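Local coordinates for protein alpha-fucosidase (Bifidobacterium bifidum, PDB 2EAB) that probably releases alpha-1,2-linked L-fucose by hydrolysis, the chain being the catalytic part of a longer calcium-binding bifidobacterial protein, at residues 362-365 / 366-369; 735-738 / 739-742; 538-541 / 542-546; 497-500 / 501-505. One frame throughout, in Å; residues are numbered along the deposited sequence.

Contact 1. Residues 362-365 / 366-369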
loop_
_atom_site.group_PDB
_atom_site.type_symbol
_atom_site.label_atom_id
_atom_site.label_comp_id
_atom_site.label_asym_id
_atom_site.label_seq_id
_atom_site.Cartn_x
_atom_site.Cartn_y
_atom_site.Cartn_z
ATOM N N SER A 362 2.313 28.602 12.190
ATOM C CA SER A 362 2.198 29.067 13.573
ATOM C C SER A 362 2.317 27.924 14.586
ATOM O O SER A 362 2.243 28.150 15.798
ATOM C CB SER A 362 0.888 29.833 13.779
ATOM O OG SER A 362 -0.233 28.990 13.584
ATOM N N ALA A 363 2.500 26.701 14.091
ATOM C CA ALA A 363 2.703 25.549 14.964
ATOM C C ALA A 363 4.065 25.634 15.647
ATOM O O ALA A 363 5.075 25.936 15.005
ATOM C CB ALA A 363 2.581 24.248 14.177
ATOM N N THR A 364 4.079 25.368 16.952
ATOM C CA THR A 364 5.322 25.293 17.716
ATOM C C THR A 364 6.086 24.040 17.303
ATOM O O THR A 364 5.533 23.158 16.636
ATOM C CB THR A 364 5.052 25.190 19.225
ATOM O OG1 THR A 364 4.369 23.960 19.493
ATOM C CG2 THR A 364 4.219 26.372 19.727
ATOM N N THR A 365 7.348 23.947 17.714
ATOM C CA THR A 365 8.152 22.759 17.426
ATOM C C THR A 365 7.455 21.485 17.910
ATOM O O THR A 365 7.339 20.514 17.153
ATOM C CB THR A 365 9.569 22.878 18.026
ATOM O OG1 THR A 365 10.215 24.024 17.458
ATOM C CG2 THR A 365 10.404 21.633 17.724
ATOM N N ALA A 366 6.969 21.496 19.150
ATOM C CA ALA A 366 6.265 20.341 19.712
ATOM C C ALA A 366 5.037 19.965 18.878
ATOM O O ALA A 366 4.757 18.780 18.666
ATOM C CB ALA A 366 5.866 20.608 21.155
ATOM N N GLN A 367 4.318 20.980 18.405
ATOM C CA GLN A 367 3.138 20.776 17.562
ATOM C C GLN A 367 3.484 20.239 16.177
ATOM O O GLN A 367 2.780 19.367 15.654
ATOM C CB GLN A 367 2.326 22.064 17.464
ATOM C CG GLN A 367 1.569 22.384 18.745
ATOM C CD GLN A 367 0.983 23.784 18.763
ATOM O OE1 GLN A 367 1.325 24.628 17.938
ATOM N NE2 GLN A 367 0.097 24.037 19.722
ATOM N N LYS A 368 4.563 20.744 15.584
ATOM C CA LYS A 368 5.055 20.185 14.321
ATOM C C LYS A 368 5.400 18.708 14.491
ATOM O O LYS A 368 5.026 17.877 13.663
ATOM C CB LYS A 368 6.269 20.951 13.789
ATOM C CG LYS A 368 5.947 22.334 13.233
ATOM C CD LYS A 368 7.133 22.930 12.491
ATOM C CE LYS A 368 7.341 22.268 11.128
ATOM N NZ LYS A 368 8.598 22.717 10.479
ATOM N N ARG A 369 6.099 18.376 15.571
ATOM C CA ARG A 369 6.432 16.983 15.846
ATOM C C ARG A 369 5.182 16.148 16.116
ATOM O O ARG A 369 5.132 14.976 15.743
ATOM C CB ARG A 369 7.437 16.869 16.996
ATOM C CG ARG A 369 8.757 17.626 16.782
ATOM C CD ARG A 369 9.500 17.243 15.492
ATOM N NE ARG A 369 10.572 18.203 15.215
ATOM C CZ ARG A 369 10.556 19.122 14.249
ATOM N NH1 ARG A 369 9.536 19.222 13.405
ATOM N NH2 ARG A 369 11.585 19.944 14.111
HETATM O O HOH W 1 0.641 27.271 17.789
#
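Thr-364 and Gln-367 grip each other in a capping box at the start of helix 365-386. Their side chains slant across one another. Thr-364 OG1 accepts from Gln-367 N at 3.2 Å. In return, Gln-367 OE1 accepts from Thr-364 N at 3.0 Å. This second bond is nearly straight (165° at the hydrogen), with the donor tilted 33° from the amide carbonyl plane. Thr-364 OG1 sits between its own backbone N and carbonyl carbon (chi1 64°), which turns it to the first helical turn. Gln-367 runs extended beyond CG and passes Thr-364 OG1 on its way to the N-cap amide. A water donates to both Gln-367 OE1 and Ser-362 O, so OE1 takes two donors. Ala-363 CB packs 4.0 Å from Gln-367 CB. One turn apart, Thr-365 and Arg-369 lie side by side and point the same way. Thr-365 CG2 lies over one guanidinium face, 4.2 Å from Arg-369 NH2. The charged ends pair elsewhere, Lys-368 with Glu-746 and Arg-369 with Glu-372. The box joins the end of the loop from helix 351-360 to the first turn of helix 365-386, where Ala-363 touches Ala-357 and Gln-367 touches Leu-354 of helix 351-360.

Contact 2. Residues 735-738 / 739-742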
loop_
_atom_site.group_PDB
_atom_site.type_symbol
_atom_site.label_atom_id
_atom_site.label_comp_id
_atom_site.label_asym_id
_atom_site.label_seq_id
_atom_site.Cartn_x
_atom_site.Cartn_y
_atom_site.Cartn_z
ATOM N N THR A 735 18.782 8.865 -0.835
ATOM C CA THR A 735 19.961 9.665 -1.184
ATOM C C THR A 735 20.804 10.051 0.031
ATOM O O THR A 735 21.943 10.500 -0.129
ATOM C CB THR A 735 19.601 10.995 -1.902
ATOM O OG1 THR A 735 19.027 11.910 -0.962
ATOM C CG2 THR A 735 18.654 10.779 -3.068
ATOM N N GLY A 736 20.234 9.932 1.226
ATOM C CA GLY A 736 20.895 10.397 2.442
ATOM C C GLY A 736 20.637 11.857 2.787
ATOM O O GLY A 736 21.064 12.325 3.846
ATOM N N ASP A 737 19.942 12.580 1.908
ATOM C CA ASP A 737 19.635 13.990 2.156
ATOM C C ASP A 737 18.371 14.090 3.012
ATOM O O ASP A 737 17.258 14.242 2.496
ATOM C CB ASP A 737 19.480 14.748 0.830
ATOM C CG ASP A 737 19.282 16.252 1.013
ATOM O OD1 ASP A 737 19.050 16.716 2.148
ATOM O OD2 ASP A 737 19.337 16.970 -0.011
ATOM N N GLY A 738 18.560 14.005 4.327
ATOM C CA GLY A 738 17.457 14.081 5.275
ATOM C C GLY A 738 16.758 15.425 5.291
ATOM O O GLY A 738 15.564 15.491 5.557
ATOM N N ASN A 739 17.493 16.500 5.019
ATOM C CA ASN A 739 16.890 17.830 4.999
ATOM C C ASN A 739 15.867 17.990 3.877
ATOM O O ASN A 739 14.748 18.434 4.120
ATOM C CB ASN A 739 17.967 18.913 4.931
ATOM C CG ASN A 739 18.768 19.012 6.216
ATOM O OD1 ASN A 739 18.291 18.646 7.290
ATOM N ND2 ASN A 739 19.993 19.513 6.110
ATOM N N THR A 740 16.244 17.606 2.662
ATOM C CA THR A 740 15.313 17.666 1.541
ATOM C C THR A 740 14.144 16.706 1.766
ATOM O O THR A 740 12.992 17.050 1.493
ATOM C CB THR A 740 16.012 17.396 0.198
ATOM O OG1 THR A 740 17.051 18.364 0.022
ATOM C CG2 THR A 740 15.034 17.520 -0.959
ATOM N N THR A 741 14.438 15.511 2.281
ATOM C CA THR A 741 13.400 14.521 2.568
ATOM C C THR A 741 12.385 15.085 3.554
ATOM O O THR A 741 11.171 14.996 3.330
ATOM C CB THR A 741 13.989 13.210 3.122
ATOM O OG1 THR A 741 14.976 12.710 2.219
ATOM C CG2 THR A 741 12.902 12.160 3.270
ATOM N N TYR A 742 12.885 15.671 4.641
ATOM C CA TYR A 742 12.017 16.283 5.634
ATOM C C TYR A 742 11.174 17.417 5.046
ATOM O O TYR A 742 9.992 17.552 5.360
ATOM C CB TYR A 742 12.811 16.790 6.844
ATOM C CG TYR A 742 11.935 17.578 7.772
ATOM C CD1 TYR A 742 10.983 16.940 8.561
ATOM C CD2 TYR A 742 12.005 18.968 7.809
ATOM C CE1 TYR A 742 10.139 17.660 9.391
ATOM C CE2 TYR A 742 11.168 19.701 8.638
ATOM C CZ TYR A 742 10.235 19.041 9.421
ATOM O OH TYR A 742 9.395 19.759 10.235
#
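Asp-737 O accepts from Thr-741 N at 3.1 Å and Gly-738 O from Tyr-742 N at 2.8 Å, which sets the chain into the first turns of helix 738-751. The motif is an aspartate N-cap that follows a tight turn. Helix 722-734 has just ended, and Gly-736 leaves helical geometry with positive phi. There a CB would press on the carbonyl O of the residue before. Just before it, Thr-735 OG1, also hydrogen-bonded to Trp-732 O, accepts from Asp-737 N in an ST turn. Asp-737 is the centre of an inverse gamma turn, closed by a weak bond from Gly-738 N to Gly-736 O.

The cap itself uses both carboxylate oxygens. Asp-737 CG lies opposite the backbone N (chi1 -175°), which swings the carboxylate onto Thr-740. Asp-737 OD1 accepts from Thr-740 N at 3.0 Å, almost dead straight. Asp-737 OD2 accepts from the hydroxyl of the same residue, Thr-740 OG1, at 2.7 Å. Both donors stand well out of the carboxylate plane, by 59° and 50°. The two bonds together fix the rotation of the carboxylate. The bond to OD2 gives the hydroxyl of buried Thr-740 an acceptor. The helix start probably stabilises the negative charge.

Trp-732 of helix 722-734 packs against Asp-737, Thr-740 and Thr-741. Asn-739 OD1 turns to Asp-807 N, and Tyr-742 OH to Glu-372. The stretch thus joins two helices of the family 95 catalytic domain and meets the loop around Asp-807. Asp-737 O takes a second donor besides the amide: Thr-741 OG1 reaches it at 2.8 Å from above the carbonyl plane.

Contact 3. Residues 538-541 / 542-546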
loop_
_atom_site.group_PDB
_atom_site.type_symbol
_atom_site.label_atom_id
_atom_site.label_comp_id
_atom_site.label_asym_id
_atom_site.label_seq_id
_atom_site.Cartn_x
_atom_site.Cartn_y
_atom_site.Cartn_z
ATOM N N GLU A 538 7.525 -15.775 -13.312
ATOM C CA GLU A 538 7.600 -14.461 -13.953
ATOM C C GLU A 538 8.961 -14.221 -14.616
ATOM O O GLU A 538 9.041 -13.573 -15.660
ATOM C CB GLU A 538 7.225 -13.330 -12.991
ATOM C CG GLU A 538 6.997 -11.977 -13.682
ATOM C CD GLU A 538 5.738 -11.926 -14.542
ATOM O OE1 GLU A 538 4.964 -12.918 -14.523
ATOM O OE2 GLU A 538 5.529 -10.899 -15.236
ATOM N N SER A 539 10.030 -14.745 -14.018
ATOM C CA SER A 539 11.353 -14.657 -14.636
ATOM C C SER A 539 11.403 -15.502 -15.907
ATOM O O SER A 539 11.932 -15.056 -16.925
ATOM C CB SER A 539 12.460 -15.058 -13.657
ATOM O OG SER A 539 12.497 -14.159 -12.565
ATOM N N HIS A 540 10.837 -16.707 -15.847
ATOM C CA HIS A 540 10.697 -17.539 -17.037
ATOM C C HIS A 540 9.987 -16.770 -18.150
ATOM O O HIS A 540 10.419 -16.774 -19.307
ATOM C CB HIS A 540 9.901 -18.799 -16.713
ATOM C CG HIS A 540 9.786 -19.738 -17.866
ATOM N ND1 HIS A 540 8.732 -19.725 -18.754
ATOM C CD2 HIS A 540 10.626 -20.709 -18.291
ATOM C CE1 HIS A 540 8.924 -20.663 -19.667
ATOM N NE2 HIS A 540 10.068 -21.270 -19.410
ATOM N N PHE A 541 8.895 -16.110 -17.780
ATOM C CA PHE A 541 8.076 -15.347 -18.710
ATOM C C PHE A 541 8.892 -14.248 -19.373
ATOM O O PHE A 541 8.914 -14.139 -20.601
ATOM C CB PHE A 541 6.869 -14.763 -17.967
ATOM C CG PHE A 541 5.950 -13.945 -18.831
ATOM C CD1 PHE A 541 5.410 -14.470 -20.007
ATOM C CD2 PHE A 541 5.611 -12.651 -18.459
ATOM C CE1 PHE A 541 4.561 -13.706 -20.802
ATOM C CE2 PHE A 541 4.751 -11.890 -19.236
ATOM C CZ PHE A 541 4.229 -12.411 -20.417
ATOM N N TYR A 542 9.586 -13.450 -18.570
ATOM C CA TYR A 542 10.363 -12.355 -19.127
ATOM C C TYR A 542 11.516 -12.836 -19.986
ATOM O O TYR A 542 11.715 -12.333 -21.089
ATOM C CB TYR A 542 10.803 -11.355 -18.046
ATOM C CG TYR A 542 9.848 -10.197 -18.032
ATOM C CD1 TYR A 542 8.637 -10.275 -17.341
ATOM C CD2 TYR A 542 10.112 -9.052 -18.778
ATOM C CE1 TYR A 542 7.724 -9.227 -17.379
ATOM C CE2 TYR A 542 9.209 -8.002 -18.823
ATOM C CZ TYR A 542 8.020 -8.096 -18.117
ATOM O OH TYR A 542 7.114 -7.065 -18.157
ATOM N N VAL A 543 12.258 -13.823 -19.497
ATOM C CA VAL A 543 13.401 -14.345 -20.248
ATOM C C VAL A 543 12.978 -14.938 -21.596
ATOM O O VAL A 543 13.610 -14.674 -22.627
ATOM C CB VAL A 543 14.200 -15.388 -19.419
ATOM C CG1 VAL A 543 15.154 -16.200 -20.308
ATOM C CG2 VAL A 543 14.956 -14.706 -18.289
ATOM N N ASN A 544 11.916 -15.737 -21.584
ATOM C CA ASN A 544 11.529 -16.504 -22.765
ATOM C C ASN A 544 10.613 -15.793 -23.748
ATOM O O ASN A 544 10.625 -16.116 -24.940
ATOM C CB ASN A 544 10.926 -17.843 -22.348
ATOM C CG ASN A 544 11.966 -18.787 -21.808
ATOM O OD1 ASN A 544 12.669 -19.452 -22.570
ATOM N ND2 ASN A 544 12.097 -18.836 -20.492
ATOM N N TYR A 545 9.841 -14.823 -23.262
ATOM C CA TYR A 545 8.843 -14.175 -24.109
ATOM C C TYR A 545 9.010 -12.672 -24.294
ATOM O O TYR A 545 8.707 -12.149 -25.371
ATOM C CB TYR A 545 7.434 -14.485 -23.601
ATOM C CG TYR A 545 7.127 -15.957 -23.600
ATOM C CD1 TYR A 545 6.613 -16.574 -24.739
ATOM C CD2 TYR A 545 7.361 -16.738 -22.467
ATOM C CE1 TYR A 545 6.335 -17.930 -24.750
ATOM C CE2 TYR A 545 7.086 -18.096 -22.466
ATOM C CZ TYR A 545 6.575 -18.684 -23.611
ATOM O OH TYR A 545 6.284 -20.028 -23.617
ATOM N N MET A 546 9.484 -11.977 -23.263
ATOM C CA MET A 546 9.449 -10.510 -23.263
ATOM C C MET A 546 10.740 -9.813 -23.685
ATOM O O MET A 546 10.693 -8.790 -24.372
ATOM C CB MET A 546 8.992 -9.981 -21.902
ATOM C CG MET A 546 7.635 -10.517 -21.444
ATOM S SD MET A 546 6.259 -10.043 -22.498
ATOM C CE MET A 546 6.146 -8.289 -22.153
#
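Phe-541, Tyr-542 and Met-546 form the apolar centre. Standing beside its own backbone N (chi1 -56°), Met-546 CG lies over one face of the Phe-541 ring, 4.1 Å from its centroid, and also over the Tyr-542 ring, turned 85° from it. The bend at chi2 brings Met-546 SD obliquely to Phe-541 CZ at 3.7 Å. Tyr-545 CD2 approaches Phe-541 CD1 at 3.9 Å. Were Phe-541 replaced by an alanine, Met-546 SD would probably lose its ring partner and a gap would open beside Tyr-545 and Met-546.

Farther out, Glu-538 lies alongside Tyr-542, and Glu-538 OE2 meets Tyr-542 CE1 at the ring edge, 3.5 Å away. At the polar edge His-540 O takes two donors. Asn-544 N reaches it at 2.9 Å, and Asn-544 ND2 also at 2.9 Å, with the oxygen close to the amide plane. Tyr-545 OH bonds to Glu-479 in a nearby loop.

Phe-541 O accepts from Tyr-545 N at 2.9 Å and, weakly, from Met-546 N. That pairing marks a wider pi-type turn at the end of helix 525-546. The Met-aromatic contact sits on this last turn, in the helical family 95 catalytic domain.

Contact 4. Residues 497-500 / 501-505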
loop_
_atom_site.group_PDB
_atom_site.type_symbol
_atom_site.label_atom_id
_atom_site.label_comp_id
_atom_site.label_asym_id
_atom_site.label_seq_id
_atom_site.Cartn_x
_atom_site.Cartn_y
_atom_site.Cartn_z
ATOM N N GLN A 497 -7.877 -0.040 -22.079
ATOM C CA GLN A 497 -8.426 0.315 -23.387
ATOM C C GLN A 497 -7.564 1.255 -24.204
ATOM O O GLN A 497 -7.796 1.410 -25.403
ATOM C CB GLN A 497 -9.757 1.030 -23.217
ATOM C CG GLN A 497 -10.965 0.226 -22.928
ATOM C CD GLN A 497 -12.199 1.101 -23.004
ATOM O OE1 GLN A 497 -12.620 1.506 -24.091
ATOM N NE2 GLN A 497 -12.770 1.421 -21.850
ATOM N N SER A 498 -6.627 1.933 -23.550
ATOM C CA SER A 498 -5.705 2.825 -24.243
ATOM C C SER A 498 -4.312 2.548 -23.710
ATOM O O SER A 498 -4.118 2.472 -22.495
ATOM C CB SER A 498 -6.088 4.293 -24.030
ATOM O OG SER A 498 -5.290 5.150 -24.833
ATOM N N PHE A 499 -3.353 2.412 -24.619
ATOM C CA PHE A 499 -2.007 1.954 -24.277
ATOM C C PHE A 499 -1.302 2.789 -23.204
ATOM O O PHE A 499 -0.714 2.241 -22.268
ATOM C CB PHE A 499 -1.143 1.886 -25.546
ATOM C CG PHE A 499 0.227 1.287 -25.329
ATOM C CD1 PHE A 499 0.430 -0.079 -25.481
ATOM C CD2 PHE A 499 1.324 2.083 -24.995
ATOM C CE1 PHE A 499 1.694 -0.647 -25.295
ATOM C CE2 PHE A 499 2.592 1.514 -24.802
ATOM C CZ PHE A 499 2.768 0.151 -24.951
ATOM N N SER A 500 -1.347 4.113 -23.346
ATOM C CA SER A 500 -0.511 4.986 -22.516
ATOM C C SER A 500 -0.702 4.741 -21.021
ATOM O O SER A 500 0.276 4.674 -20.276
ATOM C CB SER A 500 -0.734 6.465 -22.848
ATOM O OG SER A 500 -2.038 6.891 -22.491
ATOM N N TRP A 501 -1.957 4.613 -20.593
ATOM C CA TRP A 501 -2.265 4.328 -19.192
ATOM C C TRP A 501 -2.627 2.869 -18.938
ATOM O O TRP A 501 -2.649 2.434 -17.784
ATOM C CB TRP A 501 -3.375 5.250 -18.655
ATOM C CG TRP A 501 -4.651 5.237 -19.455
ATOM C CD1 TRP A 501 -5.042 6.161 -20.383
ATOM C CD2 TRP A 501 -5.703 4.262 -19.392
ATOM N NE1 TRP A 501 -6.269 5.822 -20.903
ATOM C CE2 TRP A 501 -6.696 4.660 -20.316
ATOM C CE3 TRP A 501 -5.900 3.088 -18.652
ATOM C CZ2 TRP A 501 -7.875 3.928 -20.512
ATOM C CZ3 TRP A 501 -7.074 2.362 -18.848
ATOM C CH2 TRP A 501 -8.041 2.783 -19.776
ATOM N N GLY A 502 -2.909 2.122 -20.003
ATOM C CA GLY A 502 -3.443 0.770 -19.866
ATOM C C GLY A 502 -2.444 -0.369 -19.907
ATOM O O GLY A 502 -2.720 -1.438 -19.360
ATOM N N TRP A 503 -1.304 -0.156 -20.561
ATOM C CA TRP A 503 -0.306 -1.205 -20.771
ATOM C C TRP A 503 0.894 -0.971 -19.869
ATOM O O TRP A 503 1.528 0.080 -19.938
ATOM C CB TRP A 503 0.133 -1.222 -22.237
ATOM C CG TRP A 503 1.237 -2.195 -22.539
ATOM C CD1 TRP A 503 2.583 -1.976 -22.419
ATOM C CD2 TRP A 503 1.091 -3.537 -23.017
ATOM N NE1 TRP A 503 3.280 -3.095 -22.803
ATOM C CE2 TRP A 503 2.390 -4.072 -23.164
ATOM C CE3 TRP A 503 -0.010 -4.338 -23.344
ATOM C CZ2 TRP A 503 2.616 -5.372 -23.618
ATOM C CZ3 TRP A 503 0.215 -5.633 -23.782
ATOM C CH2 TRP A 503 1.518 -6.137 -23.915
ATOM N N SER A 504 1.199 -1.955 -19.028
ATOM C CA SER A 504 2.345 -1.867 -18.143
ATOM C C SER A 504 2.670 -3.227 -17.548
ATOM O O SER A 504 2.473 -3.437 -16.356
ATOM C CB SER A 504 2.076 -0.866 -17.018
ATOM O OG SER A 504 1.004 -1.303 -16.198
ATOM N N PRO A 505 3.189 -4.152 -18.367
ATOM C CA PRO A 505 3.399 -5.502 -17.859
ATOM C C PRO A 505 4.488 -5.608 -16.799
ATOM O O PRO A 505 4.525 -6.602 -16.071
ATOM C CB PRO A 505 3.768 -6.300 -19.109
ATOM C CG PRO A 505 4.313 -5.298 -20.057
ATOM C CD PRO A 505 3.556 -4.033 -19.787
HETATM O O HOH W 2 1.543 2.561 -18.925
#
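Phe-499 and Trp-503 make the tight half of this contact, an offset stack across one short helical turn. The Phe-499 ring and the five-membered ring of Trp-503 have centroids 4.4 Å apart and planes only 15° from parallel. Trp-503 CB also lies over the Phe-499 face, 3.8 Å from its centroid. Both side chains have CG opposite the main-chain N (chi1 -174° and 175°), and this brings the rings together. Pro-505 CD lies over the opposite face of the Trp-503 indole, toward the rim. A serine in place of Trp-503 would probably leave the Phe-499 face without its stacking partner and Pro-505 CD without the ring it rests on.

The backbone joins them too, with Trp-503 N to Phe-499 O at 3.0 Å. Gly-502 N makes weak bonds to Ser-498 O and Phe-499 O. A CB on Gly-502 would clash with Ser-498 O.

The other half is looser and nearer solvent. Trp-501 is exposed, and its indole lies under the backbone of residues 497-498. Ser-498 O stands over the ring system, Ser-498 CB is 3.5 Å from Trp-501 NE1, and Gln-497 N is 3.6 Å from Trp-501 CH2. Ser-498 holds the N-cap position, but its side chain makes no capping bond. The turn therefore relies on ring packing and main-chain bonds, some of them weak, with no charged pair between the two segments.

The four contacts fall into two touching pairs within the family 95 catalytic domain. Contacts 1 and 2 have centres 20 Å apart and meet at a tyrosine hydroxyl: Arg-369 NH1 lies 3.2 Å from Tyr-742 OH, a weak hydrogen bond. Contacts 3 and 4 have centres 19 Å apart and meet at a proline, with Tyr-542 OH 3.3 Å from Pro-505 C and Met-546 CE packing on Pro-505 CG. The pairs come closest between contacts 2 and 4, nearest atoms about 25 Å apart. Contacts 1 and 3 lie on opposite sides of the chain's centre, their centres about 52 Å apart. All four lie away from the calcium site, yet the helix begun at contact 1 ends at Ser-386, a calcium ligand.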